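Long-range contacts in protein CT_858 (Chlamydia trachomatis, PDB 3DOR), which probably acts as a secreted serine-type endopeptidase of the S41 family, with a PDZ-like domain and a protease domain of the ClpP/crotonase clan: residues S345-Y350 and N401-T406; L353-D358 and P449-S454; E393-L398 and Y405-Q410; E413-F418 and P438-E443. All coordinates share one frame; numbering follows the deposited sequence.

How the contacts relate
The four contacts lie within the S41 protease range, on the same side of the chain's centre. Contact 1 touches all three others. Its hairpin strand 405-406 also belongs to contact 3, and its helix 346-354 runs on into contact 2. Centres lie about 12 Å from contact 1 to contact 3, about 13 Å to contact 2 and about 14 Å to contact 4. Rings join contacts 1 and 4: Y350 CD2 is 3.5 Å from F442 CD2. Contacts 3 and 4 share helix 409-428 and meet where L398 CD1 is 3.5 Å from L415 CD1. Contacts 2 and 4 do not touch; their nearest atoms are about 9 Å apart. A sulfate, probably from the crystallisation liquor, binds at contact 4.

Contact 1: S345-Y350 and N401-T406; sequences SVLYLY and NMEGYT
A tight beta hairpin packs on the first turns of helix 346-354, and S345, at the helix N-cap position, meets E403 in the hairpin's type I' turn. S345 OG donates to E403 OE1 at 2.7 Å. The hydroxyl comes from above the carboxylate, 46° out of its plane. The E403 chain is extended beyond CG and carries the carboxylate to the start of the helix. OE1 also takes a hydrogen bond from W303 NE1, so two donors hold this oxygen.

L347 packs against M402 and E403. Its CB is 3.7 Å from M402 O, and its CD1 is 4.1 Å from M402 CE. The M402 chain bends at chi3 (81°), with its CE methyl turned to this contact. L347 CD1 also touches E403 OE2, with the two side chains at about a right angle.

The next residue, Y348, makes a CA-H...O contact from its CA to E403 O at 3.4 Å. The same oxygen lies at the edge of the Y348 ring, near its plane. Y405 turns a ring edge to the helix, where CD1 is 3.4 Å from Y350 O. Y350 CB packs on the same CD1 at 3.7 Å. The Y405 hydroxyl is bonded to H446 N.

Between the two segments, one hydrogen bond to a carboxylate is set among apolar contacts and contacts to backbone carbonyls. The carboxylate lies near the N-terminal end of the helix, where the helix dipole would probably favour its negative charge.

Contact 2: L353-D358 and P449-S454; sequences LSMLTD and PRVQYS
M355 and L356 run beside Q452 and Y453 of the 449-454 loop, with CA atoms 4.5 and 4.6 Å apart in these pairs. One backbone hydrogen bond joins them: Y453 N donates to M355 O at 2.8 Å, nearly straight at 169°. The donor sits above the carbonyl plane. Two CA-H...O contacts accompany it: M355 CA to V451 O, and Q452 CA to the same M355 O.

Among the side chains, M355 and V451 pack tightly. M355 CG lies anti to the carbonyl carbon (chi1 -64°), with CB and CG both against V451 CG2. Each is 3.4 Å from that methyl, closer than usual for carbons. M355 SD also lies near it. L356 CD2 reaches Y453 CB at 4.2 Å.

Q452 lies along the T357-D358 backbone. Its CB is 3.2 Å from T357 O. The extended chain carries OE1 to D358, 3.3 Å from its CB. A water donates to both Q452 OE1 and D358 O and bridges the segments, while Q452 NE2 bonds to H448 O. Farther along, D358 OD2 touches S454 CB.

M355 also packs on F320 and A321 of helix 316-330, and Y453 reaches I324 and S328 of that helix. L356 leans on F472 of helix 468-478, and L356 O accepts from R481 NH1. The contact therefore lies between these two helices, with S354 against Y405 of strand 405-406.

Contact 3: E393-L398 and Y405-Q410; sequences ESRLAL and YTVDLQ
V407 points its side chain at helix 391-398, and both of its methyls make contact there. From CB the chain forks. CG1 stands anti to the backbone N (chi1 168°) and goes to the helix backbone, 3.6 Å from S394 O and 3.8 Å from R395 N. It also touches S394 CB at 3.8 Å and lies near L398 CD1. CG2 takes the other direction and meets L398 CB at 4.0 Å. The L398 and V407 side chains cross at about a right angle. The valine thus spans one turn of the helix, from S394 to L398.

S394 faces the start of helix 409-428. Its OG lies 3.3 Å from L409 CA and touches L409 CD2. The hydroxyl is bonded to T390 O, one turn back on its own side of the contact. At the same junction, N391 OD1 accepts from L409 N, the first residue of the second helix. The D408 side chain makes no capping bond.

R395 joins the two segments through water. The chain bends at chi3 and brings the guanidinium edge to a water in its plane. NE donates to this water at 2.6 Å, and the water donates to V407 O at 2.9 Å. D408 OD2 lies 6.0 Å from R395 NE, so the opposite charges are near but not in contact.

The chemistry is therefore divided: apolar methyls meet the helix at V407, while a bridging water links the V407 carbonyl to R395, a partly exposed residue. The arginine and D408 probably attract each other only weakly.

Contact 4: E413-F418 and P438-E443; sequences EYLKSF and PLFGFE. With SO4 (sulfate ion), chain P.
Y414 and F418 reach the 438-443 loop through different first torsions. Y414 CG stands anti to its carbonyl carbon (chi1 -84°), which turns one ring face to F442 CA and E443 N. F418 CG stands opposite the backbone N (chi1 173°), which carries the ring to P438 and G441. F442 CA lies 3.9 Å from the centroid of the Y414 ring, in a CH-pi contact. Y414 CD2 is 3.2 Å from G441 O. The phenol OH is bonded to H446 NE2.

Helix 409-428 packs here on the loop leading to strand 444-445, in the S41 protease range. G441 has no CB, which would run into Y414 O, so the loop can come close to the helix: its CA makes a CA-H...O contact with Y414 O at 3.5 Å.

L415 and F440 lie side by side, pointing the same way. L415 CD2 is 3.3 Å from F440 O, and it meets the F440 ring at its edge. The edge of the F418 ring takes P438 O, 3.5 Å from CD1. A water donates to both G441 O and S417 OG. S417 OG in turn donates to sulfate O2 at 3.0 Å and also bonds Q421 NE2.

Contact 1: S345-Y350 and N401-T406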
# COMPACT_ATOMS: atom_id res chain seq x y z
N SER B 345 -5.43 7.02 14.49
CA SER B 345 -6.55 6.14 14.19
C SER B 345 -7.85 6.54 14.87
O SER B 345 -7.91 6.66 16.10
CB SER B 345 -6.19 4.69 14.59
OG SER B 345 -7.28 3.81 14.38
N VAL B 346 -8.88 6.74 14.06
CA VAL B 346 -10.20 7.13 14.54
C VAL B 346 -10.82 6.09 15.49
O VAL B 346 -11.41 6.44 16.52
CB VAL B 346 -11.17 7.36 13.35
CG1 VAL B 346 -12.51 7.85 13.87
CG2 VAL B 346 -10.59 8.39 12.38
N LEU B 347 -10.69 4.81 15.14
CA LEU B 347 -11.28 3.76 15.98
C LEU B 347 -10.60 3.71 17.35
O LEU B 347 -11.26 3.48 18.36
CB LEU B 347 -11.18 2.40 15.27
CG LEU B 347 -12.04 2.22 14.00
CD1 LEU B 347 -11.60 0.96 13.28
CD2 LEU B 347 -13.53 2.16 14.37
N TYR B 348 -9.29 3.93 17.38
CA TYR B 348 -8.54 3.93 18.63
C TYR B 348 -8.95 5.15 19.46
O TYR B 348 -9.12 5.06 20.68
CB TYR B 348 -7.05 3.97 18.34
CG TYR B 348 -6.18 4.11 19.58
CD1 TYR B 348 -6.11 3.08 20.53
CD2 TYR B 348 -5.41 5.26 19.78
CE1 TYR B 348 -5.27 3.19 21.64
CE2 TYR B 348 -4.57 5.38 20.89
CZ TYR B 348 -4.50 4.34 21.82
OH TYR B 348 -3.64 4.43 22.88
N LEU B 349 -9.10 6.29 18.79
CA LEU B 349 -9.54 7.52 19.43
C LEU B 349 -10.89 7.24 20.08
O LEU B 349 -11.13 7.63 21.22
CB LEU B 349 -9.67 8.63 18.37
CG LEU B 349 -10.35 9.99 18.65
CD1 LEU B 349 -11.82 9.80 18.70
CD2 LEU B 349 -9.87 10.61 19.96
N TYR B 350 -11.76 6.54 19.35
CA TYR B 350 -13.09 6.20 19.85
C TYR B 350 -13.03 5.27 21.06
O TYR B 350 -13.84 5.39 21.97
CB TYR B 350 -13.94 5.55 18.75
CG TYR B 350 -14.45 6.51 17.68
CD1 TYR B 350 -14.09 7.86 17.70
CD2 TYR B 350 -15.29 6.06 16.66
CE1 TYR B 350 -14.55 8.74 16.72
CE2 TYR B 350 -15.75 6.93 15.68
CZ TYR B 350 -15.38 8.27 15.72
OH TYR B 350 -15.83 9.13 14.74
N ASN B 401 -13.34 -6.31 19.58
CA ASN B 401 -13.22 -4.87 19.59
C ASN B 401 -12.47 -4.41 18.36
O ASN B 401 -11.70 -5.16 17.78
CB ASN B 401 -12.48 -4.38 20.85
CG ASN B 401 -11.03 -4.82 20.87
OD1 ASN B 401 -10.65 -5.69 21.67
ND2 ASN B 401 -10.21 -4.25 20.00
N MET B 402 -12.71 -3.16 17.97
CA MET B 402 -12.05 -2.59 16.81
C MET B 402 -11.07 -1.54 17.32
O MET B 402 -11.45 -0.40 17.64
CB MET B 402 -13.08 -1.98 15.86
CG MET B 402 -13.93 -3.04 15.17
SD MET B 402 -15.41 -2.36 14.39
CE MET B 402 -14.69 -1.71 12.83
N GLU B 403 -9.81 -1.95 17.40
CA GLU B 403 -8.73 -1.11 17.90
C GLU B 403 -9.07 -0.54 19.27
O GLU B 403 -8.79 0.63 19.57
CB GLU B 403 -8.40 0.01 16.90
CG GLU B 403 -7.80 -0.55 15.61
CD GLU B 403 -7.32 0.52 14.65
OE1 GLU B 403 -6.45 1.33 15.05
OE2 GLU B 403 -7.80 0.54 13.50
N GLY B 404 -9.68 -1.39 20.09
CA GLY B 404 -10.05 -1.01 21.43
C GLY B 404 -11.53 -0.75 21.61
O GLY B 404 -12.06 -0.95 22.70
N TYR B 405 -12.20 -0.31 20.56
CA TYR B 405 -13.63 -0.02 20.68
C TYR B 405 -14.46 -1.29 20.74
O TYR B 405 -14.40 -2.13 19.84
CB TYR B 405 -14.11 0.87 19.54
CG TYR B 405 -15.44 1.53 19.83
CD1 TYR B 405 -15.50 2.74 20.52
CD2 TYR B 405 -16.63 0.94 19.42
CE1 TYR B 405 -16.72 3.35 20.80
CE2 TYR B 405 -17.87 1.55 19.69
CZ TYR B 405 -17.90 2.75 20.38
OH TYR B 405 -19.11 3.35 20.65
N THR B 406 -15.24 -1.42 21.81
CA THR B 406 -16.07 -2.60 22.03
C THR B 406 -17.07 -2.87 20.92
O THR B 406 -17.85 -1.98 20.55
CB THR B 406 -16.83 -2.48 23.37
OG1 THR B 406 -15.89 -2.23 24.43
CG2 THR B 406 -17.59 -3.78 23.65

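Contact 2: L353-D358 and P449-S454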
# COMPACT_ATOMS: atom_id res chain seq x y z
N LEU B 353 -12.11 7.40 24.13
CA LEU B 353 -13.25 8.20 24.54
C LEU B 353 -14.29 7.33 25.27
O LEU B 353 -14.89 7.77 26.26
CB LEU B 353 -13.91 8.87 23.33
CG LEU B 353 -13.14 10.06 22.73
CD1 LEU B 353 -13.63 10.36 21.33
CD2 LEU B 353 -13.30 11.28 23.62
N SER B 354 -14.49 6.10 24.80
CA SER B 354 -15.47 5.20 25.41
C SER B 354 -15.15 4.90 26.87
O SER B 354 -16.04 4.54 27.64
CB SER B 354 -15.57 3.89 24.62
OG SER B 354 -14.53 3.00 24.96
N MET B 355 -13.90 5.07 27.28
CA MET B 355 -13.54 4.80 28.66
C MET B 355 -13.53 6.04 29.54
O MET B 355 -13.25 5.97 30.74
CB MET B 355 -12.19 4.09 28.71
CG MET B 355 -12.21 2.71 28.05
SD MET B 355 -10.63 1.84 28.15
CE MET B 355 -10.02 2.03 26.53
N LEU B 356 -13.85 7.19 28.95
CA LEU B 356 -13.85 8.44 29.70
C LEU B 356 -15.24 9.01 29.89
O LEU B 356 -15.39 10.21 30.12
CB LEU B 356 -12.98 9.46 28.99
CG LEU B 356 -11.52 9.05 28.83
CD1 LEU B 356 -10.83 10.02 27.88
CD2 LEU B 356 -10.85 9.03 30.19
N THR B 357 -16.26 8.16 29.80
CA THR B 357 -17.63 8.62 29.97
C THR B 357 -18.55 7.50 30.42
O THR B 357 -18.25 6.32 30.20
CB THR B 357 -18.19 9.20 28.66
OG1 THR B 357 -19.52 9.68 28.89
CG2 THR B 357 -18.21 8.13 27.57
N ASP B 358 -19.66 7.87 31.06
CA ASP B 358 -20.65 6.90 31.51
C ASP B 358 -21.95 7.13 30.75
O ASP B 358 -22.97 6.47 31.00
CB ASP B 358 -20.88 7.01 33.03
CG ASP B 358 -21.40 8.38 33.46
OD1 ASP B 358 -21.39 9.32 32.64
OD2 ASP B 358 -21.81 8.51 34.63
N PRO B 449 -18.05 -1.03 28.27
CA PRO B 449 -18.83 -1.81 29.23
C PRO B 449 -18.21 -1.98 30.62
O PRO B 449 -18.94 -2.03 31.61
CB PRO B 449 -19.04 -3.15 28.50
CG PRO B 449 -17.76 -3.28 27.71
CD PRO B 449 -17.59 -1.87 27.15
N ARG B 450 -16.88 -2.04 30.70
CA ARG B 450 -16.20 -2.25 31.99
C ARG B 450 -15.57 -1.02 32.64
O ARG B 450 -15.71 -0.83 33.85
CB ARG B 450 -15.10 -3.30 31.85
CG ARG B 450 -15.47 -4.57 31.11
CD ARG B 450 -14.35 -5.60 31.27
NE ARG B 450 -14.21 -6.49 30.11
CZ ARG B 450 -13.37 -7.53 30.06
NH1 ARG B 450 -12.60 -7.81 31.11
NH2 ARG B 450 -13.30 -8.28 28.97
N VAL B 451 -14.86 -0.20 31.87
CA VAL B 451 -14.22 0.97 32.46
C VAL B 451 -14.78 2.27 31.92
O VAL B 451 -14.77 2.52 30.71
CB VAL B 451 -12.66 0.90 32.31
CG1 VAL B 451 -12.24 -0.49 31.86
CG2 VAL B 451 -12.16 1.96 31.36
N GLN B 452 -15.28 3.09 32.84
CA GLN B 452 -15.89 4.38 32.52
C GLN B 452 -15.49 5.45 33.53
O GLN B 452 -16.00 5.45 34.65
CB GLN B 452 -17.42 4.27 32.54
CG GLN B 452 -18.05 3.23 31.62
CD GLN B 452 -19.53 3.01 31.94
OE1 GLN B 452 -20.14 3.81 32.64
NE2 GLN B 452 -20.10 1.92 31.42
N TYR B 453 -14.59 6.35 33.18
CA TYR B 453 -14.25 7.40 34.14
C TYR B 453 -15.42 8.39 34.10
O TYR B 453 -15.78 8.89 33.04
CB TYR B 453 -12.96 8.10 33.74
CG TYR B 453 -12.41 9.00 34.83
CD1 TYR B 453 -11.87 8.45 36.00
CD2 TYR B 453 -12.43 10.39 34.70
CE1 TYR B 453 -11.37 9.26 37.01
CE2 TYR B 453 -11.93 11.21 35.71
CZ TYR B 453 -11.40 10.64 36.86
OH TYR B 453 -10.90 11.44 37.85
N SER B 454 -16.02 8.67 35.26
CA SER B 454 -17.17 9.56 35.31
C SER B 454 -16.96 10.81 36.15
O SER B 454 -17.91 11.53 36.42
CB SER B 454 -18.40 8.81 35.83
OG SER B 454 -18.17 8.27 37.12
O HOH W 1 -22.92 3.77 31.96

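Contact 3: E393-L398 and Y405-Q410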
# COMPACT_ATOMS: atom_id res chain seq x y z
N GLU B 393 -22.81 -12.52 17.12
CA GLU B 393 -22.62 -12.50 15.67
C GLU B 393 -21.71 -11.34 15.28
O GLU B 393 -20.81 -11.48 14.45
CB GLU B 393 -23.98 -12.35 14.98
CG GLU B 393 -24.35 -13.50 14.08
CD GLU B 393 -25.78 -13.95 14.27
OE1 GLU B 393 -25.98 -15.13 14.63
OE2 GLU B 393 -26.71 -13.14 14.06
N SER B 394 -21.95 -10.18 15.88
CA SER B 394 -21.14 -9.00 15.62
C SER B 394 -19.68 -9.26 15.99
O SER B 394 -18.77 -8.97 15.22
CB SER B 394 -21.68 -7.81 16.42
OG SER B 394 -23.04 -7.57 16.09
N ARG B 395 -19.47 -9.80 17.18
CA ARG B 395 -18.11 -10.08 17.64
C ARG B 395 -17.40 -11.07 16.73
O ARG B 395 -16.19 -10.98 16.52
CB ARG B 395 -18.12 -10.59 19.07
CG ARG B 395 -18.21 -9.49 20.12
CD ARG B 395 -18.29 -10.08 21.51
NE ARG B 395 -19.64 -9.97 22.05
CZ ARG B 395 -20.31 -10.97 22.59
NH1 ARG B 395 -19.77 -12.18 22.67
NH2 ARG B 395 -21.54 -10.77 23.05
N LEU B 396 -18.15 -12.02 16.18
CA LEU B 396 -17.55 -13.00 15.28
C LEU B 396 -17.12 -12.36 13.96
O LEU B 396 -16.04 -12.63 13.43
CB LEU B 396 -18.53 -14.15 15.00
CG LEU B 396 -18.07 -15.16 13.94
CD1 LEU B 396 -16.67 -15.66 14.27
CD2 LEU B 396 -19.06 -16.32 13.88
N ALA B 397 -17.98 -11.49 13.43
CA ALA B 397 -17.69 -10.83 12.17
C ALA B 397 -16.64 -9.71 12.26
O ALA B 397 -15.81 -9.54 11.36
CB ALA B 397 -18.98 -10.28 11.58
N LEU B 398 -16.67 -8.97 13.36
CA LEU B 398 -15.78 -7.83 13.53
C LEU B 398 -14.65 -7.98 14.53
O LEU B 398 -13.66 -7.25 14.48
CB LEU B 398 -16.62 -6.61 13.91
CG LEU B 398 -17.68 -6.25 12.86
CD1 LEU B 398 -18.72 -5.31 13.44
CD2 LEU B 398 -16.98 -5.64 11.67
N TYR B 405 -12.20 -0.31 20.56
CA TYR B 405 -13.63 -0.02 20.68
C TYR B 405 -14.46 -1.29 20.74
O TYR B 405 -14.40 -2.13 19.84
CB TYR B 405 -14.11 0.87 19.54
CG TYR B 405 -15.44 1.53 19.83
CD1 TYR B 405 -15.50 2.74 20.52
CD2 TYR B 405 -16.63 0.94 19.42
CE1 TYR B 405 -16.72 3.35 20.80
CE2 TYR B 405 -17.87 1.55 19.69
CZ TYR B 405 -17.90 2.75 20.38
OH TYR B 405 -19.11 3.35 20.65
N THR B 406 -15.24 -1.42 21.81
CA THR B 406 -16.07 -2.60 22.03
C THR B 406 -17.07 -2.87 20.92
O THR B 406 -17.85 -1.98 20.55
CB THR B 406 -16.83 -2.48 23.37
OG1 THR B 406 -15.89 -2.23 24.43
CG2 THR B 406 -17.59 -3.78 23.65
N VAL B 407 -17.06 -4.09 20.38
CA VAL B 407 -17.98 -4.45 19.31
C VAL B 407 -19.34 -4.90 19.86
O VAL B 407 -19.42 -5.70 20.79
CB VAL B 407 -17.39 -5.56 18.39
CG1 VAL B 407 -18.48 -6.12 17.46
CG2 VAL B 407 -16.26 -4.96 17.55
N ASP B 408 -20.38 -4.36 19.24
CA ASP B 408 -21.78 -4.58 19.61
C ASP B 408 -22.64 -4.81 18.38
O ASP B 408 -22.17 -4.69 17.26
CB ASP B 408 -22.31 -3.32 20.30
CG ASP B 408 -22.80 -3.59 21.68
OD1 ASP B 408 -23.25 -2.64 22.34
OD2 ASP B 408 -22.73 -4.77 22.09
N LEU B 409 -23.92 -5.11 18.60
CA LEU B 409 -24.85 -5.26 17.50
C LEU B 409 -25.03 -3.81 17.03
O LEU B 409 -25.18 -3.53 15.84
CB LEU B 409 -26.19 -5.81 17.99
CG LEU B 409 -26.94 -6.86 17.15
CD1 LEU B 409 -28.42 -6.78 17.50
CD2 LEU B 409 -26.73 -6.64 15.66
N GLN B 410 -25.00 -2.89 17.99
CA GLN B 410 -25.13 -1.47 17.72
C GLN B 410 -24.04 -1.04 16.75
O GLN B 410 -24.28 -0.27 15.82
CB GLN B 410 -25.01 -0.66 19.02
CG GLN B 410 -25.01 0.86 18.83
CD GLN B 410 -26.19 1.36 17.99
OE1 GLN B 410 -26.24 1.15 16.77
NE2 GLN B 410 -27.14 2.01 18.65
O HOH W 2 -20.98 -7.74 22.11

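Contact 4: E413-F418 and P438-E443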
# COMPACT_ATOMS: atom_id res chain seq x y z
N GLU B 413 -24.81 -2.48 13.36
CA GLU B 413 -25.87 -1.68 12.76
C GLU B 413 -25.35 -0.34 12.26
O GLU B 413 -25.82 0.17 11.25
CB GLU B 413 -27.01 -1.47 13.76
CG GLU B 413 -27.79 -2.75 14.06
CD GLU B 413 -28.30 -3.42 12.79
OE1 GLU B 413 -28.89 -2.72 11.94
OE2 GLU B 413 -28.13 -4.65 12.64
N TYR B 414 -24.39 0.25 12.98
CA TYR B 414 -23.82 1.52 12.55
C TYR B 414 -23.09 1.32 11.24
O TYR B 414 -23.23 2.12 10.31
CB TYR B 414 -22.82 2.06 13.59
CG TYR B 414 -23.43 2.83 14.74
CD1 TYR B 414 -22.78 2.87 15.97
CD2 TYR B 414 -24.61 3.56 14.59
CE1 TYR B 414 -23.29 3.61 17.03
CE2 TYR B 414 -25.13 4.31 15.64
CZ TYR B 414 -24.46 4.33 16.87
OH TYR B 414 -24.93 5.07 17.93
N LEU B 415 -22.29 0.25 11.17
CA LEU B 415 -21.52 -0.05 9.97
C LEU B 415 -22.42 -0.29 8.75
O LEU B 415 -22.10 0.14 7.64
CB LEU B 415 -20.61 -1.26 10.22
CG LEU B 415 -19.48 -1.00 11.23
CD1 LEU B 415 -18.82 -2.31 11.62
CD2 LEU B 415 -18.47 -0.04 10.63
N LYS B 416 -23.55 -0.96 8.96
CA LYS B 416 -24.48 -1.20 7.86
C LYS B 416 -25.13 0.11 7.44
O LYS B 416 -25.34 0.36 6.25
CB LYS B 416 -25.54 -2.22 8.27
CG LYS B 416 -25.01 -3.63 8.17
CD LYS B 416 -25.51 -4.54 9.27
CE LYS B 416 -26.96 -4.91 9.11
NZ LYS B 416 -27.28 -6.04 10.03
N SER B 417 -25.44 0.96 8.41
CA SER B 417 -26.04 2.25 8.13
C SER B 417 -25.05 3.07 7.29
O SER B 417 -25.43 3.77 6.36
CB SER B 417 -26.38 2.97 9.43
OG SER B 417 -26.81 4.29 9.17
N PHE B 418 -23.77 2.97 7.64
CA PHE B 418 -22.73 3.69 6.91
C PHE B 418 -22.75 3.28 5.43
O PHE B 418 -22.73 4.13 4.54
CB PHE B 418 -21.36 3.37 7.50
CG PHE B 418 -20.21 3.93 6.70
CD1 PHE B 418 -19.81 5.25 6.87
CD2 PHE B 418 -19.54 3.14 5.77
CE1 PHE B 418 -18.76 5.79 6.14
CE2 PHE B 418 -18.49 3.66 5.02
CZ PHE B 418 -18.09 5.00 5.21
N PRO B 438 -21.46 9.94 9.53
CA PRO B 438 -20.44 9.64 10.54
C PRO B 438 -19.48 8.55 10.09
O PRO B 438 -19.88 7.60 9.42
CB PRO B 438 -21.26 9.24 11.77
CG PRO B 438 -22.49 8.65 11.19
CD PRO B 438 -22.80 9.53 9.99
N LEU B 439 -18.21 8.69 10.45
CA LEU B 439 -17.22 7.70 10.07
C LEU B 439 -17.66 6.37 10.66
O LEU B 439 -18.17 6.33 11.78
CB LEU B 439 -15.84 8.10 10.59
CG LEU B 439 -15.34 9.45 10.06
CD1 LEU B 439 -13.97 9.80 10.65
CD2 LEU B 439 -15.26 9.38 8.55
N PHE B 440 -17.49 5.30 9.89
CA PHE B 440 -17.88 3.95 10.31
C PHE B 440 -19.35 3.91 10.72
O PHE B 440 -19.82 2.91 11.26
CB PHE B 440 -17.02 3.46 11.47
CG PHE B 440 -15.55 3.37 11.15
CD1 PHE B 440 -14.67 4.36 11.57
CD2 PHE B 440 -15.05 2.30 10.42
CE1 PHE B 440 -13.32 4.29 11.26
CE2 PHE B 440 -13.70 2.22 10.10
CZ PHE B 440 -12.83 3.21 10.52
N GLY B 441 -20.07 5.00 10.46
CA GLY B 441 -21.47 5.05 10.82
C GLY B 441 -21.75 5.32 12.29
O GLY B 441 -22.91 5.44 12.67
N PHE B 442 -20.71 5.43 13.12
CA PHE B 442 -20.89 5.68 14.55
C PHE B 442 -21.46 7.08 14.83
O PHE B 442 -20.75 8.09 14.74
CB PHE B 442 -19.55 5.55 15.30
CG PHE B 442 -18.98 4.15 15.31
CD1 PHE B 442 -19.41 3.20 14.38
CD2 PHE B 442 -17.97 3.81 16.21
CE1 PHE B 442 -18.84 1.93 14.35
CE2 PHE B 442 -17.39 2.53 16.18
CZ PHE B 442 -17.82 1.59 15.24
N GLU B 443 -22.74 7.12 15.18
CA GLU B 443 -23.40 8.38 15.47
C GLU B 443 -22.90 8.91 16.80
O GLU B 443 -22.82 10.13 17.03
CB GLU B 443 -24.90 8.16 15.55
CG GLU B 443 -25.48 7.67 14.25
CD GLU B 443 -26.60 8.55 13.77
OE1 GLU B 443 -27.66 8.57 14.44
OE2 GLU B 443 -26.43 9.22 12.72
S SO4 P . -29.97 4.38 7.32
O1 SO4 P . -29.23 5.68 7.46
O2 SO4 P . -29.58 3.48 8.46
O3 SO4 P . -31.46 4.58 7.39
O4 SO4 P . -29.61 3.80 5.99
O HOH W 3 -25.13 5.66 11.38